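Local coordinates for protein RsfP (Uncultured bacterium, PDB 4GLF) that probably catalyses the reversible phosphorolysis of nucleosides, working as a trimer, at residues Gly20-Tyr25 / Phe61-Gly66; Lys33-Ile38 / Asp48-Glu53; Val94-Val99 / Ala215-Val220; Ala158-Gly163 / Ala249-Lys254. All blocks are in the same frame, centred on the assembly; numbering follows the deposited sequence. Where two conformers were deposited one is given.

Contact 1 of 4, residues Gly20-Tyr25 / Phe61-Gly66; sequences GGSGLY and FLTRHG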
# COMPACT_ATOMS: atom_id res chain seq x y z
N GLY A 20 -9.07 -17.73 15.53
CA GLY A 20 -7.81 -17.57 16.23
C GLY A 20 -6.83 -18.72 16.02
O GLY A 20 -6.74 -19.24 14.89
N GLY A 21 -6.07 -19.10 17.05
CA GLY A 21 -5.07 -20.21 16.95
C GLY A 21 -5.80 -21.52 17.20
O GLY A 21 -6.95 -21.47 17.59
N SER A 22 -5.18 -22.69 16.96
CA SER A 22 -5.90 -23.98 17.13
C SER A 22 -5.92 -24.31 18.59
O SER A 22 -5.05 -23.87 19.37
CB SER A 22 -5.29 -25.17 16.37
OG SER A 22 -3.89 -25.12 16.47
N GLY A 23 -6.90 -25.05 19.03
CA GLY A 23 -6.86 -25.35 20.43
C GLY A 23 -7.33 -24.21 21.27
O GLY A 23 -7.25 -24.24 22.47
N LEU A 24 -7.86 -23.19 20.63
CA LEU A 24 -8.77 -22.28 21.25
C LEU A 24 -9.97 -23.16 21.56
O LEU A 24 -10.63 -22.99 22.55
CB LEU A 24 -9.15 -21.14 20.32
CG LEU A 24 -8.34 -19.86 20.36
CD1 LEU A 24 -8.97 -18.82 19.46
CD2 LEU A 24 -8.20 -19.31 21.75
N TYR A 25 -10.23 -24.10 20.68
CA TYR A 25 -11.32 -25.02 20.85
C TYR A 25 -10.94 -26.28 21.67
O TYR A 25 -11.79 -27.10 21.91
CB TYR A 25 -11.88 -25.48 19.48
CG TYR A 25 -10.84 -26.21 18.65
CD1 TYR A 25 -10.11 -25.52 17.70
CD2 TYR A 25 -10.56 -27.58 18.83
CE1 TYR A 25 -9.16 -26.13 16.93
CE2 TYR A 25 -9.59 -28.22 18.07
CZ TYR A 25 -8.89 -27.47 17.12
OH TYR A 25 -7.90 -27.98 16.31
N PHE A 61 -15.17 -22.64 15.43
CA PHE A 61 -13.79 -22.17 15.67
C PHE A 61 -13.07 -22.33 14.35
O PHE A 61 -13.13 -23.41 13.73
CB PHE A 61 -13.04 -23.01 16.70
CG PHE A 61 -13.55 -22.82 18.11
CD1 PHE A 61 -14.76 -23.41 18.51
CD2 PHE A 61 -12.89 -21.96 19.01
CE1 PHE A 61 -15.25 -23.18 19.79
CE2 PHE A 61 -13.37 -21.80 20.35
CZ PHE A 61 -14.55 -22.36 20.72
N LEU A 62 -12.38 -21.27 13.95
CA LEU A 62 -11.65 -21.28 12.67
C LEU A 62 -10.21 -20.92 13.00
O LEU A 62 -9.93 -19.86 13.60
CB LEU A 62 -12.24 -20.29 11.68
CG LEU A 62 -11.76 -20.33 10.19
CD1 LEU A 62 -12.73 -19.60 9.24
CD2 LEU A 62 -10.40 -19.65 10.10
N THR A 63 -9.27 -21.80 12.64
CA THR A 63 -7.85 -21.57 12.88
C THR A 63 -7.34 -20.74 11.71
O THR A 63 -7.13 -21.27 10.63
CB THR A 63 -7.13 -22.91 12.94
OG1 THR A 63 -7.74 -23.66 13.99
CG2 THR A 63 -5.60 -22.70 13.24
N ARG A 64 -7.22 -19.45 11.93
CA ARG A 64 -6.83 -18.50 10.92
C ARG A 64 -5.59 -18.93 10.07
O ARG A 64 -5.58 -18.77 8.83
CB ARG A 64 -6.49 -17.17 11.67
CG ARG A 64 -6.33 -16.03 10.69
CD ARG A 64 -5.91 -14.74 11.37
NE ARG A 64 -7.04 -14.05 12.01
CZ ARG A 64 -7.17 -13.89 13.33
NH1 ARG A 64 -6.27 -14.41 14.15
NH2 ARG A 64 -8.23 -13.22 13.81
N HIS A 65 -4.53 -19.37 10.75
CA HIS A 65 -3.28 -19.71 10.04
C HIS A 65 -3.14 -21.14 9.58
O HIS A 65 -2.07 -21.51 9.09
CB HIS A 65 -2.07 -19.35 10.88
CG HIS A 65 -1.94 -17.86 11.08
ND1 HIS A 65 -1.41 -17.03 10.15
CD2 HIS A 65 -2.41 -17.05 12.11
CE1 HIS A 65 -1.49 -15.75 10.60
NE2 HIS A 65 -2.09 -15.78 11.81
N GLY A 66 -4.22 -21.92 9.73
CA GLY A 66 -4.26 -23.33 9.33
C GLY A 66 -3.62 -24.20 10.42
O GLY A 66 -3.01 -23.68 11.36
O HOH W 1 -4.24 -19.73 13.60
O HOH W 2 -9.38 -22.41 16.56
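Gly-20 and Thr-63 form a parallel beta bridge that closes the end of the strand pairing: Gly-20 N donates to Leu-62 O at 3.0 Å, and Gly-20 O receives Arg-64 N at 3.0 Å. After the bridge the chains part, through a type II turn from Gly-21 to Leu-24 and a type I turn from Thr-63 to Gly-66. Water 1 links the two chains just beyond the bridge, donating to Gly-20 O and accepting from His-65 N.

The apolar contact is a CH-pi interaction. Tyr-25 CB sits over one face of the Phe-61 ring, 3.6 Å from its centroid and 18° off the normal. Leu-24 CB lies alongside the same ring, 4.0 Å from Phe-61 CD2. With CG lodged between its backbone N and carbonyl carbon (chi1 62°), Tyr-25 extends its own ring toward Thr-63, whose OG1 approaches the edge at 4.1 Å from CE1. Water 2 also lies in the plane of that ring; it donates to Gly-21 O at 2.8 Å, and Thr-63 OG1 is a longer partner at 3.3 Å.

Arg-64 leaves the contact by a bend at chi3 (-80°), which carries its guanidinium past Gly-20 CA, obliquely, to a salt bridge with Glu-203 and a hydrogen bond to Val-96 O. Ser-22 OG is likewise held from outside, by Gln-67. A glycine-rich turn after the first strand, set beside an Arg-His pair at the end of a parallel neighbour, is consistent with the phosphate-binding region of nucleoside phosphorylases.

Contact 2 of 4, residues Lys33-Ile38 / Asp48-Glu53; sequences KRSVKI and DIVLGE
Glu-53 OE2 is gripped twice: Arg-34 NH2 donates to it at 2.7 Å in a salt bridge, and Thr-58 OG1, on the next strand, is hydrogen-bonded to the same oxygen. OE2 uses its syn lone pair and lies 3° out of the guanidinium plane; the carboxylate plane is turned 27° from it, so the groups meet edge to edge and nearly coplanar. One face of the guanidinium rests on Leu-51 CB, 3.9 Å from Arg-34 NE. The extended Arg-34 chain from CG to NE carries the guanidinium slantwise over Leu-51 to Glu-53.

The same residues belong to an antiparallel pairing, 33-36 with 49-53, their N-to-C directions 148° apart. Leu-51 N reaches Arg-34 O at 2.9 Å and Val-36 N reaches Ile-49 O at 2.9 Å; the return bond from Ile-49 N to Val-36 O is weak. On the face shared with Arg-34, Val-36 CG1 meets Leu-51 CD1 at 3.8 Å, crossing at about a right angle.

At the far end Lys-37 NZ and Asp-48 OD1 stand 4.5 Å apart, beyond a salt bridge, and water 3 joins them. Direct, near-planar and backed by Leu-51 and Thr-58, the ion pair probably fixes its end more firmly.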
# COMPACT_ATOMS: atom_id res chain seq x y z
N LYS A 33 -17.23 -32.02 19.77
CA LYS A 33 -16.26 -31.50 18.83
C LYS A 33 -16.36 -32.24 17.52
O LYS A 33 -16.33 -33.47 17.50
CB LYS A 33 -14.87 -31.67 19.40
CG LYS A 33 -14.53 -30.65 20.48
CD LYS A 33 -13.28 -31.08 21.22
CE LYS A 33 -12.94 -30.07 22.29
NZ LYS A 33 -12.71 -30.75 23.59
N ARG A 34 -16.57 -31.50 16.44
CA ARG A 34 -16.74 -32.04 15.10
C ARG A 34 -16.13 -31.10 14.04
O ARG A 34 -15.98 -29.94 14.30
CB ARG A 34 -18.22 -32.29 14.81
CG ARG A 34 -19.19 -31.42 15.57
CD ARG A 34 -20.49 -31.37 14.85
NE ARG A 34 -21.47 -30.41 15.31
CZ ARG A 34 -21.62 -30.00 16.55
NH1 ARG A 34 -20.85 -30.44 17.51
NH2 ARG A 34 -22.55 -29.13 16.83
N SER A 35 -15.81 -31.61 12.86
CA SER A 35 -15.19 -30.79 11.80
C SER A 35 -16.10 -30.69 10.60
O SER A 35 -16.78 -31.65 10.27
CB SER A 35 -13.93 -31.49 11.33
OG SER A 35 -12.96 -31.21 12.29
N VAL A 36 -16.07 -29.55 9.90
CA VAL A 36 -16.84 -29.46 8.66
C VAL A 36 -15.97 -28.82 7.59
O VAL A 36 -15.27 -27.86 7.87
CB VAL A 36 -18.21 -28.75 8.83
CG1 VAL A 36 -19.03 -29.46 9.92
CG2 VAL A 36 -18.01 -27.30 9.24
N LYS A 37 -16.00 -29.41 6.39
CA LYS A 37 -15.28 -28.92 5.23
C LYS A 37 -16.33 -28.06 4.47
O LYS A 37 -17.39 -28.53 4.11
CB LYS A 37 -14.80 -30.14 4.43
CG LYS A 37 -14.06 -29.87 3.11
CD LYS A 37 -12.57 -29.59 3.23
CE LYS A 37 -12.16 -28.55 2.17
NZ LYS A 37 -12.70 -27.16 2.42
N ILE A 38 -16.10 -26.78 4.36
CA ILE A 38 -17.08 -25.90 3.65
C ILE A 38 -16.38 -25.41 2.40
O ILE A 38 -15.27 -24.92 2.50
CB ILE A 38 -17.54 -24.70 4.51
CG1 ILE A 38 -18.25 -25.20 5.76
CG2 ILE A 38 -18.44 -23.75 3.70
CD1 ILE A 38 -18.35 -24.22 6.88
N ASP A 48 -10.51 -26.85 8.06
CA ASP A 48 -11.85 -27.28 8.41
C ASP A 48 -12.28 -26.46 9.65
O ASP A 48 -11.51 -26.30 10.56
CB ASP A 48 -11.84 -28.80 8.72
CG ASP A 48 -11.54 -29.67 7.47
OD1 ASP A 48 -11.57 -29.20 6.31
OD2 ASP A 48 -11.25 -30.85 7.64
N ILE A 49 -13.47 -25.88 9.62
CA ILE A 49 -14.11 -25.26 10.80
C ILE A 49 -14.53 -26.34 11.83
O ILE A 49 -15.18 -27.35 11.48
CB ILE A 49 -15.33 -24.43 10.32
CG1 ILE A 49 -14.83 -23.15 9.64
CG2 ILE A 49 -16.24 -24.02 11.47
CD1 ILE A 49 -14.06 -23.35 8.35
N VAL A 50 -14.11 -26.16 13.08
CA VAL A 50 -14.53 -27.02 14.19
C VAL A 50 -15.80 -26.42 14.84
O VAL A 50 -15.90 -25.22 15.08
CB VAL A 50 -13.43 -27.13 15.26
CG1 VAL A 50 -13.91 -27.96 16.50
CG2 VAL A 50 -12.14 -27.75 14.67
N LEU A 51 -16.78 -27.27 15.08
CA LEU A 51 -18.04 -26.88 15.74
C LEU A 51 -18.14 -27.66 17.05
O LEU A 51 -17.68 -28.78 17.13
CB LEU A 51 -19.23 -27.27 14.88
CG LEU A 51 -19.33 -26.50 13.57
CD1 LEU A 51 -20.33 -27.18 12.65
CD2 LEU A 51 -19.80 -25.11 13.88
N GLY A 52 -18.70 -27.06 18.10
CA GLY A 52 -19.01 -27.82 19.31
C GLY A 52 -19.89 -26.94 20.17
O GLY A 52 -20.21 -25.80 19.77
N GLU A 53 -20.28 -27.44 21.35
CA GLU A 53 -21.15 -26.68 22.22
C GLU A 53 -20.43 -26.28 23.50
O GLU A 53 -19.68 -27.07 24.11
CB GLU A 53 -22.42 -27.47 22.55
CG GLU A 53 -23.43 -27.41 21.41
CD GLU A 53 -23.05 -28.29 20.22
OE1 GLU A 53 -22.54 -29.44 20.42
OE2 GLU A 53 -23.25 -27.80 19.08
O HOH W 3 -12.25 -26.71 4.96

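Contact 3 of 4, residues Val94-Val99 / Ala215-Val220; sequences VSVSAV and ATLALV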
# COMPACT_ATOMS: atom_id res chain seq x y z
N VAL A 94 -15.77 -13.25 17.21
CA VAL A 94 -14.70 -12.78 18.04
C VAL A 94 -13.43 -13.26 17.42
O VAL A 94 -13.08 -14.46 17.35
CB VAL A 94 -14.78 -13.23 19.53
CG1 VAL A 94 -13.61 -12.62 20.32
CG2 VAL A 94 -16.08 -12.76 20.16
N SER A 95 -12.65 -12.28 17.03
CA SER A 95 -11.34 -12.56 16.46
C SER A 95 -10.23 -12.46 17.53
O SER A 95 -10.10 -11.44 18.22
CB SER A 95 -11.07 -11.51 15.39
OG SER A 95 -9.69 -11.69 14.98
N VAL A 96 -9.41 -13.46 17.67
CA VAL A 96 -8.45 -13.45 18.73
C VAL A 96 -7.10 -13.36 18.08
O VAL A 96 -6.79 -14.15 17.18
CB VAL A 96 -8.56 -14.73 19.60
CG1 VAL A 96 -7.47 -14.77 20.66
CG2 VAL A 96 -9.95 -14.80 20.26
N SER A 97 -6.28 -12.37 18.46
CA SER A 97 -4.98 -12.28 17.77
C SER A 97 -3.81 -11.76 18.62
O SER A 97 -4.01 -10.98 19.58
CB SER A 97 -5.14 -11.52 16.46
OG SER A 97 -5.33 -10.16 16.69
N ALA A 98 -2.60 -12.20 18.28
CA ALA A 98 -1.38 -11.77 19.04
C ALA A 98 -0.98 -10.39 18.52
O ALA A 98 -1.09 -10.14 17.29
CB ALA A 98 -0.24 -12.80 18.87
N VAL A 99 -0.58 -9.47 19.40
CA VAL A 99 -0.26 -8.10 18.96
C VAL A 99 0.98 -7.58 19.70
O VAL A 99 1.38 -8.10 20.79
CB VAL A 99 -1.44 -7.04 19.09
CG1 VAL A 99 -2.64 -7.39 18.22
CG2 VAL A 99 -1.84 -6.88 20.56
N ALA A 215 -15.63 -8.28 16.43
CA ALA A 215 -14.79 -7.54 17.37
C ALA A 215 -13.53 -8.35 17.69
O ALA A 215 -13.44 -9.56 17.45
CB ALA A 215 -15.55 -7.10 18.61
N THR A 216 -12.52 -7.65 18.18
CA THR A 216 -11.22 -8.29 18.35
C THR A 216 -10.88 -8.39 19.86
O THR A 216 -11.06 -7.44 20.62
CB THR A 216 -10.14 -7.43 17.62
OG1 THR A 216 -10.34 -7.50 16.19
CG2 THR A 216 -8.77 -7.92 17.93
N LEU A 217 -10.37 -9.53 20.25
CA LEU A 217 -9.64 -9.67 21.50
C LEU A 217 -8.08 -9.80 21.23
O LEU A 217 -7.58 -10.84 20.72
CB LEU A 217 -10.11 -10.95 22.20
CG LEU A 217 -9.33 -11.32 23.49
CD1 LEU A 217 -9.61 -10.28 24.51
CD2 LEU A 217 -9.84 -12.64 24.11
N ALA A 218 -7.33 -8.76 21.55
CA ALA A 218 -5.91 -8.69 21.18
C ALA A 218 -5.08 -9.15 22.39
O ALA A 218 -5.37 -8.73 23.50
CB ALA A 218 -5.60 -7.29 20.73
N LEU A 219 -4.08 -10.01 22.20
CA LEU A 219 -3.25 -10.50 23.28
C LEU A 219 -1.86 -9.92 23.10
O LEU A 219 -1.15 -10.22 22.15
CB LEU A 219 -3.13 -12.06 23.24
CG LEU A 219 -4.46 -12.82 23.00
CD1 LEU A 219 -4.16 -14.32 22.89
CD2 LEU A 219 -5.39 -12.53 24.19
N VAL A 220 -1.47 -9.09 24.04
CA VAL A 220 -0.20 -8.43 23.93
C VAL A 220 0.89 -9.41 24.14
O VAL A 220 0.94 -10.11 25.17
CB VAL A 220 -0.10 -7.24 24.89
CG1 VAL A 220 1.26 -6.56 24.74
CG2 VAL A 220 -1.25 -6.24 24.62
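Ser-95 and Ser-97 each make two backbone hydrogen bonds to the partner strand, and Val-99 N adds a fifth, in a parallel pairing whose strand axes approach to 4.5 Å. The bond from Ser-95 N to Ala-215 O is almost straight (176° at the hydrogen, 2.9 Å). At the other end, Val-99 N lies equally close to Leu-219 O, but that bond is less straight (156°).

The tight spot among the side chains is Val-99 against Ala-218. Val-99 CG2, set between the backbone N and the carbonyl carbon, touches Ala-218 CB at 3.8 Å and Val-220 CG2 at 4.2 Å. The face bearing Val-94, Val-96, Leu-217 and Leu-219 is more widely spaced across the pair. Val-96 places CG1 opposite its backbone N (chi1 176°), and this branch meets Leu-219 CD1 obliquely at 4.0 Å. Ile-253, Val-252 and Ala-249 of helix 238-263 cover much of this face. Ala-98, also on it, is the exposed side of the contact, and its methyl reaches little of the partner strand.

One face is thus apolar throughout, whereas the other is polar at Ser-95 and Thr-216 and apolar again at Val-99, Ala-218 and Val-220. Buried among apolar strands, Thr-216 OG1 is satisfied by its hydrogen bond to Asn-200, and Ser-95 OG by the one to Glu-203.

Contact 4 of 4, residues Ala158-Gly163 / Ala249-Lys254; sequences ADIADG and AQQVIK
Ile-160 and Ala-158 make the apolar part of this contact, against Gln-251 and Val-252 of helix 238-263. The delta methyl of Ile-160 carries one half: CD1 comes to 3.8 Å from Gln-251 CB, the two side chains crossing at a slant. Its CG1 carries the other, 4.1 Å from Val-252 CG2, here at about a right angle. The reach follows from the torsions, since CG1 lies beside the backbone N (chi1 -62°) and CD1 is then folded by chi2 (-56°) toward the helix. Ala-158 CB fits beside this pair, 4.1 Å from Val-252 CG2 and 4.1 Å from Gln-251 CB, so both helix residues are touched by both loop residues. Ile-160 also packs on Asn-248 of the same helix.

Methyl-to-backbone packing comes second. Ala-158 CB lies 3.9 Å from Gln-251 O and 4.0 Å from Val-252 CA, which shows that the loop comes right up to the helix backbone. The loop follows helix 145-157, and Asp-159, the first residue to leave helical angles, has positive phi (42°); this turn directs the chain on to Ile-160. In the alpha/beta fold, helix 238-263 covers the central sheet, with Val-252 also packing on Leu-217, so the loop meets the helix at a flank beside its sheet-facing side.

Polar interactions are peripheral. Gln-251 starts toward the loop but bends at chi2, and its NE2 makes a weak hydrogen bond to Asp-247 OD1 one turn earlier.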
# COMPACT_ATOMS: atom_id res chain seq x y z
N ALA A 158 -13.88 -13.78 33.67
CA ALA A 158 -12.93 -14.87 33.55
C ALA A 158 -11.93 -14.88 34.69
O ALA A 158 -11.17 -15.85 34.80
CB ALA A 158 -12.20 -14.74 32.20
N ASP A 159 -11.89 -13.81 35.51
CA ASP A 159 -10.91 -13.64 36.61
C ASP A 159 -9.50 -14.07 36.20
O ASP A 159 -8.88 -14.99 36.74
CB ASP A 159 -11.36 -14.33 37.90
CG ASP A 159 -10.52 -13.91 39.10
OD1 ASP A 159 -10.45 -12.71 39.40
OD2 ASP A 159 -9.95 -14.80 39.73
N ILE A 160 -8.94 -13.35 35.25
CA ILE A 160 -7.61 -13.73 34.76
C ILE A 160 -6.54 -13.29 35.78
O ILE A 160 -6.63 -12.19 36.32
CB ILE A 160 -7.35 -13.11 33.35
CG1 ILE A 160 -8.36 -13.64 32.30
CG2 ILE A 160 -5.89 -13.33 32.92
CD1 ILE A 160 -8.43 -15.15 32.12
N ALA A 161 -5.55 -14.14 36.04
CA ALA A 161 -4.55 -13.92 37.10
C ALA A 161 -3.49 -12.86 36.74
O ALA A 161 -3.21 -11.99 37.54
CB ALA A 161 -3.87 -15.23 37.48
N ASP A 162 -2.88 -12.94 35.56
CA ASP A 162 -1.92 -11.93 35.18
C ASP A 162 -2.49 -10.91 34.21
O ASP A 162 -3.32 -11.25 33.37
CB ASP A 162 -0.70 -12.57 34.51
CG ASP A 162 -0.05 -13.63 35.37
OD1 ASP A 162 0.29 -13.35 36.54
OD2 ASP A 162 0.10 -14.75 34.85
N GLY A 163 -2.00 -9.67 34.30
CA GLY A 163 -2.25 -8.64 33.30
C GLY A 163 -3.56 -7.92 33.59
O GLY A 163 -4.20 -8.16 34.62
N ALA A 249 -6.72 -16.61 27.06
CA ALA A 249 -7.68 -16.23 25.96
C ALA A 249 -8.91 -17.18 25.92
O ALA A 249 -10.07 -16.76 25.77
CB ALA A 249 -6.98 -16.17 24.60
N GLN A 250 -8.65 -18.45 26.12
CA GLN A 250 -9.70 -19.48 26.19
C GLN A 250 -10.75 -19.26 27.30
O GLN A 250 -11.99 -19.35 27.06
CB GLN A 250 -9.00 -20.84 26.37
CG GLN A 250 -9.80 -22.00 25.89
CD GLN A 250 -9.08 -23.31 26.14
OE1 GLN A 250 -8.70 -23.61 27.28
NE2 GLN A 250 -8.89 -24.12 25.07
N GLN A 251 -10.27 -18.91 28.49
CA GLN A 251 -11.18 -18.50 29.57
C GLN A 251 -12.10 -17.30 29.20
O GLN A 251 -13.33 -17.28 29.47
CB GLN A 251 -10.38 -18.19 30.86
CG GLN A 251 -9.44 -19.29 31.33
CD GLN A 251 -10.02 -20.69 31.22
OE1 GLN A 251 -11.17 -20.94 31.65
NE2 GLN A 251 -9.23 -21.63 30.65
N VAL A 252 -11.51 -16.31 28.53
CA VAL A 252 -12.28 -15.09 28.19
C VAL A 252 -13.34 -15.48 27.17
O VAL A 252 -14.51 -15.10 27.31
CB VAL A 252 -11.38 -13.95 27.66
CG1 VAL A 252 -12.24 -12.74 27.17
CG2 VAL A 252 -10.34 -13.54 28.73
N ILE A 253 -12.94 -16.24 26.13
CA ILE A 253 -13.86 -16.70 25.09
C ILE A 253 -15.03 -17.47 25.72
O ILE A 253 -16.18 -17.27 25.32
CB ILE A 253 -13.14 -17.60 24.02
CG1 ILE A 253 -12.16 -16.82 23.11
CG2 ILE A 253 -14.11 -18.52 23.26
CD1 ILE A 253 -12.61 -15.45 22.54
N LYS A 254 -14.77 -18.40 26.64
CA LYS A 254 -15.89 -19.11 27.33
C LYS A 254 -16.95 -18.16 27.92
O LYS A 254 -18.14 -18.34 27.72
CB LYS A 254 -15.37 -20.07 28.44
CG LYS A 254 -15.04 -21.44 27.93
CD LYS A 254 -14.58 -22.42 29.04
CE LYS A 254 -13.06 -22.39 29.14
NZ LYS A 254 -12.49 -23.66 29.69

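How the contacts relate
From the N terminus, contact 1 closes the first loop, joining the turn after strand 16-20 to the end of strand 57-63. Contact 2 is nested inside it as a hairpin; Phe-61 N bonds to Val-50 O, so both belong to one sheet. Contact 3 comes later in series, pairing strands 92-101 and 213-221 across 115 residues, and Arg-64 ties contact 1 to it. Contact 4 crosses contact 3 along the chain: residues 158-163 fall between its two strands in sequence, while residues 249-254 follow both. The helix of contact 4 lies on contact 3 and is hydrogen-bonded to contact 1 through Gln-250.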